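Local coordinates for Lmo0488 protein (Listeria monocytogenes serovar 1/2a, PDB 5TED) that probably activates transcription of protocatechuate biosynthesis genes as a LysR-type regulator, here represented by its effector-binding domain with bound shikimate, at residues V81-N86 with Y149-M154; S104-S109 with T139-L144; S94-D99 with S169-K174; L144-Y149 with A161-K166. All coordinates share one frame; numbering follows the deposited sequence.

Interaction 1: residues V81-N86 with Y149-M154; sequences VVVAEN and YGISIM
An antiparallel strand pair in the LysR effector-binding domain, whose fold is that of the periplasmic binding proteins, brings V82 against S152 and V81 against I153. V82 and S152 form a hydrogen-bonded pair: V82 N donates to S152 O at 2.8 Å, and S152 N returns a bond to V82 O at 2.9 Å. The neighbouring V81 and I153 are a non-hydrogen-bonded pair, and here the CA of V81 makes a C-H...O contact with S152 O at 3.2 Å. The strand directions are 141° apart, well off exact antiparallel, and two bridges pair them; beyond these a water takes over, accepting from A84 N and donating to G150 O at 2.6 Å. V83 and I151 run side by side in the same direction, with V83 CG1 against I151 CG2 at 3.5 Å. On the face that carries V82 and S152, helix 138-146 covers the pair through M141 and V145. The hydroxyl of S152 is buried there and has no hydrogen-bonding partner, CB of V82 being the nearest atom across the strands. The side chain of M154 is about 6 Å from the bound shikimate and also touches M141 and F108. Its CG lies between backbone N and carbonyl carbon (chi1 63°), and the side chain, bent at chi3, passes V82 at a slant, with M154 CG 3.7 Å from V82 CG2.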
loop_
_atom_site.group_PDB
_atom_site.type_symbol
_atom_site.label_atom_id
_atom_site.label_comp_id
_atom_site.label_asym_id
_atom_site.label_seq_id
_atom_site.Cartn_x
_atom_site.Cartn_y
_atom_site.Cartn_z
ATOM N N VAL A 81 -13.006 11.291 -9.823
ATOM C CA VAL A 81 -12.125 11.102 -10.971
ATOM C C VAL A 81 -10.875 11.947 -10.749
ATOM O O VAL A 81 -10.971 13.124 -10.364
ATOM C CB VAL A 81 -12.837 11.455 -12.290
ATOM C CG1 VAL A 81 -11.835 11.521 -13.432
ATOM C CG2 VAL A 81 -13.913 10.410 -12.611
ATOM N N VAL A 82 -9.701 11.337 -10.960
ATOM C CA VAL A 82 -8.409 11.959 -10.702
ATOM C C VAL A 82 -7.633 12.021 -12.016
ATOM O O VAL A 82 -7.526 11.022 -12.733
ATOM C CB VAL A 82 -7.617 11.195 -9.622
ATOM C CG1 VAL A 82 -6.387 11.964 -9.228
ATOM C CG2 VAL A 82 -8.509 10.928 -8.409
ATOM N N VAL A 83 -7.095 13.198 -12.329
ATOM C CA VAL A 83 -6.426 13.436 -13.595
ATOM C C VAL A 83 -5.167 14.228 -13.314
ATOM O O VAL A 83 -5.069 14.913 -12.292
ATOM C CB VAL A 83 -7.345 14.187 -14.602
ATOM C CG1 VAL A 83 -8.663 13.436 -14.783
ATOM C CG2 VAL A 83 -7.616 15.617 -14.139
ATOM N N ALA A 84 -4.186 14.114 -14.210
ATOM C CA ALA A 84 -2.983 14.914 -14.043
ATOM C C ALA A 84 -3.357 16.394 -14.041
ATOM O O ALA A 84 -4.366 16.805 -14.617
ATOM C CB ALA A 84 -1.965 14.612 -15.145
ATOM N N GLU A 85 -2.528 17.202 -13.388
ATOM C CA GLU A 85 -2.895 18.592 -13.160
ATOM C C GLU A 85 -2.982 19.406 -14.447
ATOM O O GLU A 85 -3.603 20.469 -14.444
ATOM C CB GLU A 85 -1.922 19.197 -12.139
ATOM C CG GLU A 85 -0.498 19.393 -12.618
ATOM C CD GLU A 85 0.410 19.943 -11.524
ATOM O OE1 GLU A 85 1.638 19.972 -11.739
ATOM O OE2 GLU A 85 -0.095 20.318 -10.441
ATOM N N ASN A 86 -2.430 18.920 -15.557
ATOM C CA ASN A 86 -2.545 19.621 -16.832
ATOM C C ASN A 86 -3.389 18.850 -17.835
ATOM O O ASN A 86 -3.353 19.146 -19.034
ATOM C CB ASN A 86 -1.159 19.912 -17.405
ATOM C CG ASN A 86 -0.378 20.882 -16.545
ATOM O OD1 ASN A 86 -0.940 21.848 -16.021
ATOM N ND2 ASN A 86 0.915 20.618 -16.371
ATOM N N TYR A 149 0.146 9.278 -16.847
ATOM C CA TYR A 149 0.100 7.995 -17.528
ATOM C C TYR A 149 -1.337 7.569 -17.819
ATOM O O TYR A 149 -1.560 6.710 -18.676
ATOM C CB TYR A 149 0.840 6.928 -16.704
ATOM C CG TYR A 149 1.076 5.660 -17.502
ATOM C CD1 TYR A 149 1.909 5.656 -18.622
ATOM C CD2 TYR A 149 0.449 4.481 -17.155
ATOM C CE1 TYR A 149 2.108 4.491 -19.372
ATOM C CE2 TYR A 149 0.640 3.310 -17.888
ATOM C CZ TYR A 149 1.470 3.319 -18.991
ATOM O OH TYR A 149 1.640 2.154 -19.706
ATOM N N GLY A 150 -2.308 8.175 -17.148
ATOM C CA GLY A 150 -3.709 7.897 -17.390
ATOM C C GLY A 150 -4.539 8.722 -16.432
ATOM O O GLY A 150 -4.012 9.541 -15.670
ATOM N N ILE A 151 -5.851 8.504 -16.475
ATOM C CA ILE A 151 -6.760 9.061 -15.479
ATOM C C ILE A 151 -7.273 7.910 -14.622
ATOM O O ILE A 151 -7.068 6.739 -14.932
ATOM C CB ILE A 151 -7.931 9.842 -16.110
ATOM C CG1 ILE A 151 -8.867 8.903 -16.884
ATOM C CG2 ILE A 151 -7.418 11.008 -16.975
ATOM C CD1 ILE A 151 -10.161 9.614 -17.347
ATOM N N SER A 152 -7.993 8.245 -13.551
ATOM C CA SER A 152 -8.539 7.163 -12.739
ATOM C C SER A 152 -9.842 7.592 -12.072
ATOM O O SER A 152 -10.125 8.780 -11.922
ATOM C CB SER A 152 -7.526 6.702 -11.681
ATOM O OG SER A 152 -7.475 7.622 -10.602
ATOM N N ILE A 153 -10.639 6.590 -11.689
ATOM C CA ILE A 153 -11.729 6.746 -10.730
ATOM C C ILE A 153 -11.339 5.969 -9.480
ATOM O O ILE A 153 -10.958 4.799 -9.571
ATOM C CB ILE A 153 -13.063 6.239 -11.303
ATOM C CG1 ILE A 153 -14.178 6.326 -10.259
ATOM C CG2 ILE A 153 -12.925 4.798 -11.771
ATOM C CD1 ILE A 153 -15.558 5.970 -10.816
ATOM N N MET A 154 -11.415 6.609 -8.318
ATOM C CA MET A 154 -10.897 6.000 -7.097
ATOM C C MET A 154 -11.531 6.697 -5.903
ATOM O O MET A 154 -12.162 7.744 -6.055
ATOM C CB MET A 154 -9.362 6.089 -7.032
ATOM C CG MET A 154 -8.820 7.497 -6.980
ATOM S SD MET A 154 -7.023 7.615 -7.238
ATOM C CE MET A 154 -6.415 6.571 -5.908
HETATM O O HOH W 1 -4.145 12.060 -16.189
#

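Interaction 2: residues S104-S109 with T139-L144; sequences SYIFFS and TAMVGL. With SKM ((3R,4S,5R)-3,4,5-trihydroxycyclohex-1-ene-1-carboxylic acid), chain D.
The M141 chain runs roughly perpendicular to F108, the thioether laid over one face of the phenyl ring in a Met-aromatic contact. The methyl CE of M141 stands almost exactly on the ring normal, 3.3 Å from the centroid of the F108 ring, as a CH-pi contact. The sulfur is displaced toward the rim: M141 SD lies 3.9 Å from the same centroid, 27° off the normal, and is nearest to CZ. M141 reaches this place with CG anti to its backbone N (chi1 177°), extended through chi2 and then bent at chi3, which turns the methyl toward strand 104-108. M141 CE also comes 3.5 Å from I106 O. The side chains of I106 and M141 lie alongside, pointing opposite ways, CG2 of I106 being 4.0 Å from CG of M141. One turn on, I106 CD1 presses on L144 CB at 3.5 Å, a tight carbon pair. Strand and helix segments run nearly antiparallel, 171° apart, with axes 9.1 Å from each other, and M154 of strand 152-155 packs on both F108 and M141. F108 belongs to the shikimate pocket, where its CD1 is 3.4 Å from hydroxyl O7 of the ligand. Strand and helix are thus held mainly by apolar and Met-aromatic packing: M141 is a second-shell residue that backs the F108 ring, while the polar grip on shikimate comes from other residues, among them T43, S61 and D138.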
loop_
_atom_site.group_PDB
_atom_site.type_symbol
_atom_site.label_atom_id
_atom_site.label_comp_id
_atom_site.label_asym_id
_atom_site.label_seq_id
_atom_site.Cartn_x
_atom_site.Cartn_y
_atom_site.Cartn_z
ATOM N N SER A 104 -7.709 7.373 -21.394
ATOM C CA SER A 104 -7.199 6.077 -20.948
ATOM C C SER A 104 -7.113 5.991 -19.422
ATOM O O SER A 104 -6.534 6.868 -18.766
ATOM C CB SER A 104 -5.823 5.807 -21.560
ATOM O OG SER A 104 -5.326 4.564 -21.101
ATOM N N TYR A 105 -7.642 4.899 -18.862
ATOM C CA TYR A 105 -7.712 4.717 -17.421
ATOM C C TYR A 105 -6.546 3.906 -16.883
ATOM O O TYR A 105 -6.039 2.983 -17.530
ATOM C CB TYR A 105 -9.003 4.004 -17.022
ATOM C CG TYR A 105 -10.140 4.940 -16.743
ATOM C CD1 TYR A 105 -10.933 5.419 -17.784
ATOM C CD2 TYR A 105 -10.434 5.338 -15.444
ATOM C CE1 TYR A 105 -11.981 6.286 -17.545
ATOM C CE2 TYR A 105 -11.485 6.190 -15.187
ATOM C CZ TYR A 105 -12.260 6.650 -16.241
ATOM O OH TYR A 105 -13.282 7.508 -15.991
ATOM N N ILE A 106 -6.151 4.270 -15.669
ATOM C CA ILE A 106 -5.445 3.393 -14.747
ATOM C C ILE A 106 -6.558 2.788 -13.902
ATOM O O ILE A 106 -7.150 3.467 -13.057
ATOM C CB ILE A 106 -4.435 4.161 -13.894
ATOM C CG1 ILE A 106 -3.350 4.776 -14.786
ATOM C CG2 ILE A 106 -3.842 3.249 -12.813
ATOM C CD1 ILE A 106 -2.869 6.101 -14.283
ATOM N N PHE A 107 -6.883 1.530 -14.175
ATOM C CA PHE A 107 -8.064 0.858 -13.651
ATOM C C PHE A 107 -7.691 -0.067 -12.500
ATOM O O PHE A 107 -6.568 -0.573 -12.433
ATOM C CB PHE A 107 -8.734 0.043 -14.767
ATOM C CG PHE A 107 -10.235 0.203 -14.846
ATOM C CD1 PHE A 107 -10.796 1.395 -15.257
ATOM C CD2 PHE A 107 -11.080 -0.862 -14.546
ATOM C CE1 PHE A 107 -12.181 1.533 -15.360
ATOM C CE2 PHE A 107 -12.453 -0.730 -14.631
ATOM C CZ PHE A 107 -13.006 0.476 -15.039
ATOM N N PHE A 108 -8.635 -0.273 -11.580
ATOM C CA PHE A 108 -8.420 -1.258 -10.524
ATOM C C PHE A 108 -8.456 -2.670 -11.091
ATOM O O PHE A 108 -9.288 -2.988 -11.944
ATOM C CB PHE A 108 -9.482 -1.125 -9.433
ATOM C CG PHE A 108 -9.218 0.004 -8.469
ATOM C CD1 PHE A 108 -8.164 -0.058 -7.577
ATOM C CD2 PHE A 108 -10.009 1.149 -8.491
ATOM C CE1 PHE A 108 -7.908 0.995 -6.701
ATOM C CE2 PHE A 108 -9.754 2.196 -7.626
ATOM C CZ PHE A 108 -8.710 2.119 -6.730
ATOM N N SER A 109 -7.554 -3.523 -10.606
ATOM C CA SER A 109 -7.538 -4.920 -11.026
ATOM C C SER A 109 -8.765 -5.655 -10.488
ATOM O O SER A 109 -9.486 -5.164 -9.620
ATOM C CB SER A 109 -6.275 -5.619 -10.533
ATOM O OG SER A 109 -6.219 -5.545 -9.125
ATOM N N THR A 139 -2.051 4.091 -3.760
ATOM C CA THR A 139 -0.960 5.035 -3.982
ATOM C C THR A 139 -0.285 4.776 -5.323
ATOM O O THR A 139 0.127 5.732 -5.986
ATOM C CB THR A 139 0.054 5.013 -2.830
ATOM O OG1 THR A 139 0.838 3.830 -2.903
ATOM C CG2 THR A 139 -0.678 5.010 -1.500
ATOM N N ALA A 140 -0.210 3.506 -5.762
ATOM C CA ALA A 140 0.311 3.213 -7.098
ATOM C C ALA A 140 -0.563 3.846 -8.178
ATOM O O ALA A 140 -0.063 4.274 -9.227
ATOM C CB ALA A 140 0.412 1.704 -7.314
ATOM N N MET A 141 -1.876 3.900 -7.945
ATOM C CA MET A 141 -2.788 4.493 -8.919
ATOM C C MET A 141 -2.575 5.998 -9.035
ATOM O O MET A 141 -2.351 6.520 -10.132
ATOM C CB MET A 141 -4.234 4.169 -8.533
ATOM C CG MET A 141 -5.308 4.795 -9.449
ATOM S SD MET A 141 -6.931 4.072 -9.085
ATOM C CE MET A 141 -6.842 2.432 -9.759
ATOM N N VAL A 142 -2.673 6.729 -7.918
ATOM C CA VAL A 142 -2.478 8.172 -8.034
ATOM C C VAL A 142 -1.038 8.492 -8.446
ATOM O O VAL A 142 -0.784 9.494 -9.139
ATOM C CB VAL A 142 -2.896 8.894 -6.740
ATOM C CG1 VAL A 142 -2.022 8.499 -5.559
ATOM C CG2 VAL A 142 -2.898 10.417 -6.976
ATOM N N GLY A 143 -0.083 7.632 -8.083
ATOM C CA GLY A 143 1.283 7.826 -8.549
ATOM C C GLY A 143 1.359 7.896 -10.062
ATOM O O GLY A 143 1.999 8.789 -10.626
ATOM N N LEU A 144 0.670 6.976 -10.745
ATOM C CA LEU A 144 0.689 6.967 -12.206
ATOM C C LEU A 144 -0.143 8.106 -12.788
ATOM O O LEU A 144 0.227 8.665 -13.834
ATOM C CB LEU A 144 0.207 5.613 -12.738
ATOM C CG LEU A 144 1.174 4.447 -12.482
ATOM C CD1 LEU A 144 0.443 3.132 -12.667
ATOM C CD2 LEU A 144 2.368 4.534 -13.429
HETATM O O12 SKM D . -7.513 -0.144 -1.914
HETATM C C8 SKM D . -7.915 -0.432 -3.250
HETATM C C6 SKM D . -7.817 -1.772 -3.530
HETATM O O7 SKM D . -8.230 -2.057 -4.866
HETATM C C5 SKM D . -8.764 -2.720 -2.563
HETATM C C4 SKM D . -10.156 -2.262 -2.502
HETATM C C1 SKM D . -11.288 -3.187 -2.028
HETATM O O2 SKM D . -11.101 -4.437 -2.044
HETATM O O3 SKM D . -12.396 -2.697 -1.649
HETATM C C10 SKM D . -10.488 -0.739 -2.874
HETATM C C9 SKM D . -9.499 0.104 -3.474
HETATM O O11 SKM D . -9.611 1.358 -2.929
#

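Interaction 3: residues S94-D99 with S169-K174; sequences SIDLQD and SINEPK
The straightest polar bond between the two segments runs from L97 N to E172 O, 2.7 Å long with an angle of 172° at the hydrogen. N171 N donates to I95 O at 2.8 Å, and I95 N to S169 O at 3.0 Å. The side-chain amide of N171 joins in: with CG anti to the carbonyl carbon (chi1 -62°), its ND2 reaches S94 OG at 2.9 Å, the serine oxygen lying close to the amide plane. E172 N makes only a weak bond to D96 OD1. D96 OD1 also sits 3.3 Å from CB of N171, and the D96 carboxylate plane is turned 80° from the N171 amide. A water contacts E172 O and Q98 N, donating to the first and accepting from the second. These bonds belong to a parallel strand pair, S94 with S169 and I95 with I170, in which the short strand 94-95 is added alongside strand 165-170 in the mixed sheet of the LysR effector-binding domain. Just beyond the pair, residues 97-99 form a 3-10 segment. The D99 side chain folds back to the residue before that segment, D99 OD2 accepting from D96 N from above the carboxylate plane. On the face carrying S94 and S169, S94 CB rests 3.2 Å from S169 OG. I95 and I170 point to the other face, where both touch V81 of strand 69-84. P173 follows a cis peptide bond, and its CD packs on L97 CB at 3.7 Å. L121 of helix 115-124 touches both L97 and P173.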
loop_
_atom_site.group_PDB
_atom_site.type_symbol
_atom_site.label_atom_id
_atom_site.label_comp_id
_atom_site.label_asym_id
_atom_site.label_seq_id
_atom_site.Cartn_x
_atom_site.Cartn_y
_atom_site.Cartn_z
ATOM N N SER A 94 -16.066 19.603 -11.563
ATOM C CA SER A 94 -16.914 18.424 -11.477
ATOM C C SER A 94 -17.269 17.995 -12.891
ATOM O O SER A 94 -17.346 18.826 -13.799
ATOM C CB SER A 94 -18.191 18.714 -10.675
ATOM O OG SER A 94 -19.058 19.552 -11.427
ATOM N N ILE A 95 -17.535 16.701 -13.065
ATOM C CA ILE A 95 -17.801 16.121 -14.379
ATOM C C ILE A 95 -18.810 14.998 -14.212
ATOM O O ILE A 95 -19.073 14.533 -13.109
ATOM C CB ILE A 95 -16.521 15.575 -15.062
ATOM C CG1 ILE A 95 -15.910 14.426 -14.242
ATOM C CG2 ILE A 95 -15.499 16.684 -15.276
ATOM C CD1 ILE A 95 -14.795 13.659 -14.995
ATOM N N ASP A 96 -19.391 14.585 -15.327
ATOM C CA ASP A 96 -20.139 13.345 -15.437
ATOM C C ASP A 96 -19.164 12.250 -15.826
ATOM O O ASP A 96 -18.152 12.516 -16.480
ATOM C CB ASP A 96 -21.234 13.462 -16.495
ATOM C CG ASP A 96 -22.291 14.495 -16.132
ATOM O OD1 ASP A 96 -22.442 14.811 -14.929
ATOM O OD2 ASP A 96 -22.953 15.008 -17.060
ATOM N N LEU A 97 -19.438 11.021 -15.382
ATOM C CA LEU A 97 -18.502 9.945 -15.701
ATOM C C LEU A 97 -18.328 9.806 -17.210
ATOM O O LEU A 97 -17.220 9.535 -17.694
ATOM C CB LEU A 97 -18.955 8.622 -15.078
ATOM C CG LEU A 97 -17.933 7.487 -14.985
ATOM C CD1 LEU A 97 -16.663 7.973 -14.298
ATOM C CD2 LEU A 97 -18.533 6.311 -14.212
ATOM N N GLN A 98 -19.400 10.037 -17.977
ATOM C CA GLN A 98 -19.276 9.917 -19.422
ATOM C C GLN A 98 -18.344 10.972 -20.011
ATOM O O GLN A 98 -17.919 10.827 -21.161
ATOM C CB GLN A 98 -20.641 10.007 -20.121
ATOM C CG GLN A 98 -21.372 11.321 -19.928
ATOM C CD GLN A 98 -22.708 11.365 -20.656
ATOM O OE1 GLN A 98 -23.216 10.342 -21.131
ATOM N NE2 GLN A 98 -23.269 12.565 -20.775
ATOM N N ASP A 99 -18.027 12.038 -19.271
ATOM C CA ASP A 99 -17.067 13.006 -19.794
ATOM C C ASP A 99 -15.663 12.428 -19.905
ATOM O O ASP A 99 -14.786 13.094 -20.473
ATOM C CB ASP A 99 -17.039 14.266 -18.914
ATOM C CG ASP A 99 -18.349 15.029 -18.929
ATOM O OD1 ASP A 99 -19.081 14.942 -19.940
ATOM O OD2 ASP A 99 -18.651 15.715 -17.920
ATOM N N SER A 169 -15.081 15.921 -8.664
ATOM C CA SER A 169 -16.252 15.244 -8.135
ATOM C C SER A 169 -17.114 14.755 -9.294
ATOM O O SER A 169 -17.088 15.318 -10.394
ATOM C CB SER A 169 -17.038 16.168 -7.190
ATOM O OG SER A 169 -17.693 17.196 -7.903
ATOM N N ILE A 170 -17.860 13.681 -9.041
ATOM C CA ILE A 170 -18.668 13.008 -10.050
ATOM C C ILE A 170 -20.121 13.430 -9.857
ATOM O O ILE A 170 -20.762 13.070 -8.862
ATOM C CB ILE A 170 -18.523 11.480 -9.963
ATOM C CG1 ILE A 170 -17.075 11.040 -10.242
ATOM C CG2 ILE A 170 -19.509 10.798 -10.897
ATOM C CD1 ILE A 170 -16.813 9.561 -9.978
ATOM N N ASN A 171 -20.665 14.144 -10.838
ATOM C CA ASN A 171 -22.071 14.525 -10.762
ATOM C C ASN A 171 -22.967 13.328 -11.066
ATOM O O ASN A 171 -23.761 12.909 -10.223
ATOM C CB ASN A 171 -22.356 15.687 -11.717
ATOM C CG ASN A 171 -21.561 16.934 -11.362
ATOM O OD1 ASN A 171 -21.390 17.260 -10.182
ATOM N ND2 ASN A 171 -21.081 17.641 -12.377
ATOM N N GLU A 172 -22.820 12.748 -12.253
ATOM C CA GLU A 172 -23.602 11.587 -12.669
ATOM C C GLU A 172 -22.689 10.473 -13.230
ATOM O O GLU A 172 -21.692 10.763 -13.893
ATOM C CB GLU A 172 -24.623 12.014 -13.733
ATOM C CG GLU A 172 -25.620 10.948 -14.143
ATOM C CD GLU A 172 -26.801 10.853 -13.191
ATOM O OE1 GLU A 172 -27.032 11.818 -12.428
ATOM O OE2 GLU A 172 -27.492 9.810 -13.209
ATOM N N PRO A 173 -23.006 9.199 -12.943
ATOM C CA PRO A 173 -24.061 8.711 -12.048
ATOM C C PRO A 173 -23.584 8.725 -10.592
ATOM O O PRO A 173 -22.391 8.595 -10.359
ATOM C CB PRO A 173 -24.306 7.285 -12.536
ATOM C CG PRO A 173 -22.996 6.858 -13.115
ATOM C CD PRO A 173 -22.299 8.093 -13.618
ATOM N N LYS A 174 -24.486 8.887 -9.631
ATOM C CA LYS A 174 -24.122 8.938 -8.226
ATOM C C LYS A 174 -24.549 7.659 -7.528
ATOM O O LYS A 174 -25.713 7.260 -7.605
HETATM O O HOH W 2 -21.205 17.836 -14.770
HETATM O O HOH W 3 -22.051 10.153 -16.921
#

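Interaction 4: residues L144-Y149 with A161-K166; sequences LVSVDY and AHYNVK
S146 carries its OG anti to the backbone N (chi1 -163°), which swings the hydroxyl toward the loop before strand 165-170, where it accepts a hydrogen bond from N164 N at 3.1 Å. The bond is bent, with an angle of 142° at the hydrogen. V165 sets CG1 anti to its carbonyl carbon (chi1 -61°), and that methyl touches both S146 CA (3.7 Å) and V145 CG1 (3.8 Å). V145 and V165 are set nearly perpendicular to each other, and both also pack on V82 of strand 69-84. The Y163 ring presents its edge to S146, whose CB lies near the ring plane, 4.0 Å from CD2. This contact sits where helix 138-146 ends in a Schellman motif: Y149 N bonds to L144 O, D148 N to V145 O, and D148 takes positive phi as the C-prime residue. N164 is the centre of an inverse gamma turn, so the helix end meets a sharp bend leading into strand 165-170. Two waters bridge the two segments. Each donates to S146 O; one also donates to N164 O, while the other accepts from N164 ND2 at 3.0 Å. At the subunit boundary, the Y163 ring meets the H16 ring of the second subunit, their planes not far from parallel, and L144 packs on F38 of that subunit.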
loop_
_atom_site.group_PDB
_atom_site.type_symbol
_atom_site.label_atom_id
_atom_site.label_comp_id
_atom_site.label_asym_id
_atom_site.label_seq_id
_atom_site.Cartn_x
_atom_site.Cartn_y
_atom_site.Cartn_z
ATOM N N LEU A 144 0.670 6.976 -10.745
ATOM C CA LEU A 144 0.689 6.967 -12.206
ATOM C C LEU A 144 -0.143 8.106 -12.788
ATOM O O LEU A 144 0.227 8.665 -13.834
ATOM C CB LEU A 144 0.207 5.613 -12.738
ATOM C CG LEU A 144 1.174 4.447 -12.482
ATOM C CD1 LEU A 144 0.443 3.132 -12.667
ATOM C CD2 LEU A 144 2.368 4.534 -13.429
ATOM N N VAL A 145 -1.249 8.489 -12.134
ATOM C CA VAL A 145 -2.000 9.639 -12.640
ATOM C C VAL A 145 -1.130 10.881 -12.592
ATOM O O VAL A 145 -1.157 11.716 -13.504
ATOM C CB VAL A 145 -3.308 9.867 -11.854
ATOM C CG1 VAL A 145 -4.015 11.096 -12.423
ATOM C CG2 VAL A 145 -4.217 8.681 -11.953
ATOM N N SER A 146 -0.311 10.994 -11.540
ATOM C CA SER A 146 0.518 12.169 -11.319
ATOM C C SER A 146 1.553 12.376 -12.423
ATOM O O SER A 146 1.997 13.514 -12.633
ATOM C CB SER A 146 1.223 12.028 -9.965
ATOM O OG SER A 146 1.717 13.271 -9.509
ATOM N N VAL A 147 1.940 11.321 -13.135
ATOM C CA VAL A 147 2.813 11.458 -14.295
ATOM C C VAL A 147 2.009 11.426 -15.594
ATOM O O VAL A 147 2.566 11.204 -16.670
ATOM C CB VAL A 147 3.941 10.409 -14.293
ATOM C CG1 VAL A 147 4.854 10.601 -13.070
ATOM C CG2 VAL A 147 3.383 9.004 -14.318
ATOM N N ASP A 148 0.693 11.626 -15.501
ATOM C CA ASP A 148 -0.195 11.675 -16.661
ATOM C C ASP A 148 -0.079 10.413 -17.508
ATOM O O ASP A 148 -0.192 10.458 -18.738
ATOM C CB ASP A 148 0.045 12.943 -17.494
ATOM C CG ASP A 148 -1.104 13.249 -18.461
ATOM O OD1 ASP A 148 -2.218 12.740 -18.260
ATOM O OD2 ASP A 148 -0.893 14.015 -19.417
ATOM N N TYR A 149 0.146 9.278 -16.847
ATOM C CA TYR A 149 0.100 7.995 -17.528
ATOM C C TYR A 149 -1.337 7.569 -17.819
ATOM O O TYR A 149 -1.560 6.710 -18.676
ATOM C CB TYR A 149 0.840 6.928 -16.704
ATOM C CG TYR A 149 1.076 5.660 -17.502
ATOM C CD1 TYR A 149 1.909 5.656 -18.622
ATOM C CD2 TYR A 149 0.449 4.481 -17.155
ATOM C CE1 TYR A 149 2.108 4.491 -19.372
ATOM C CE2 TYR A 149 0.640 3.310 -17.888
ATOM C CZ TYR A 149 1.470 3.319 -18.991
ATOM O OH TYR A 149 1.640 2.154 -19.706
ATOM N N ALA A 161 -4.278 15.082 -2.351
ATOM C CA ALA A 161 -3.905 16.494 -2.335
ATOM C C ALA A 161 -2.402 16.722 -2.463
ATOM O O ALA A 161 -1.992 17.856 -2.730
ATOM C CB ALA A 161 -4.420 17.150 -1.054
ATOM N N HIS A 162 -1.575 15.680 -2.328
ATOM C CA HIS A 162 -0.126 15.838 -2.318
ATOM C C HIS A 162 0.539 15.304 -3.579
ATOM O O HIS A 162 1.772 15.239 -3.647
ATOM C CB HIS A 162 0.437 15.182 -1.061
ATOM C CG HIS A 162 -0.268 15.625 0.179
ATOM N ND1 HIS A 162 -0.257 16.934 0.610
ATOM C CD2 HIS A 162 -1.074 14.952 1.034
ATOM C CE1 HIS A 162 -0.996 17.040 1.701
ATOM N NE2 HIS A 162 -1.504 15.852 1.978
ATOM N N TYR A 163 -0.242 14.963 -4.592
ATOM C CA TYR A 163 0.276 14.632 -5.907
ATOM C C TYR A 163 -0.136 15.719 -6.891
ATOM O O TYR A 163 -1.023 16.527 -6.618
ATOM C CB TYR A 163 -0.229 13.260 -6.376
ATOM C CG TYR A 163 0.304 12.106 -5.558
ATOM C CD1 TYR A 163 -0.225 11.823 -4.305
ATOM C CD2 TYR A 163 1.302 11.278 -6.050
ATOM C CE1 TYR A 163 0.237 10.765 -3.551
ATOM C CE2 TYR A 163 1.781 10.198 -5.294
ATOM C CZ TYR A 163 1.239 9.958 -4.041
ATOM O OH TYR A 163 1.674 8.901 -3.265
ATOM N N ASN A 164 0.537 15.743 -8.038
ATOM C CA ASN A 164 0.275 16.758 -9.062
ATOM C C ASN A 164 -0.954 16.352 -9.874
ATOM O O ASN A 164 -0.881 16.062 -11.073
ATOM C CB ASN A 164 1.486 16.921 -9.965
ATOM C CG ASN A 164 2.737 17.231 -9.201
ATOM O OD1 ASN A 164 2.714 18.012 -8.261
ATOM N ND2 ASN A 164 3.851 16.624 -9.605
ATOM N N VAL A 165 -2.106 16.344 -9.193
ATOM C CA VAL A 165 -3.360 15.880 -9.780
ATOM C C VAL A 165 -4.495 16.816 -9.387
ATOM O O VAL A 165 -4.440 17.510 -8.367
ATOM C CB VAL A 165 -3.712 14.429 -9.355
ATOM C CG1 VAL A 165 -2.635 13.442 -9.802
ATOM C CG2 VAL A 165 -3.910 14.348 -7.836
ATOM N N LYS A 166 -5.528 16.830 -10.217
ATOM C CA LYS A 166 -6.776 17.526 -9.940
ATOM C C LYS A 166 -7.827 16.484 -9.601
ATOM O O LYS A 166 -7.998 15.520 -10.353
ATOM C CB LYS A 166 -7.215 18.348 -11.158
ATOM C CG LYS A 166 -8.606 18.957 -11.064
ATOM C CD LYS A 166 -8.682 20.057 -10.019
ATOM C CE LYS A 166 -9.990 20.846 -10.123
ATOM N NZ LYS A 166 -10.015 21.790 -11.285
HETATM O O HOH W 4 1.081 16.140 -13.293
HETATM O O HOH W 5 4.343 14.660 -11.848
#

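How the interactions relate
From the N terminus, residues 81-86 come first and pair with 149-154, closing the loop of interaction 1. Residues 94-99 follow and pair with 169-174, so interaction 3 crosses interaction 1. Interaction 2, 104-109 with 139-144, closes within both loops. Interaction 4 opens at L144, where interaction 2 ends, lies within the span of interaction 3 and crosses interaction 1, sharing Y149 with it. I151 bonds by its backbone to S104 and I106, joining interactions 1 and 2, while V83 bonds to K166, joining 1 and 4. V81 packs on I95, L97 and I170 of interaction 3. Together they tie helix 138-146 and strand 104-108 to the strands around 69-84.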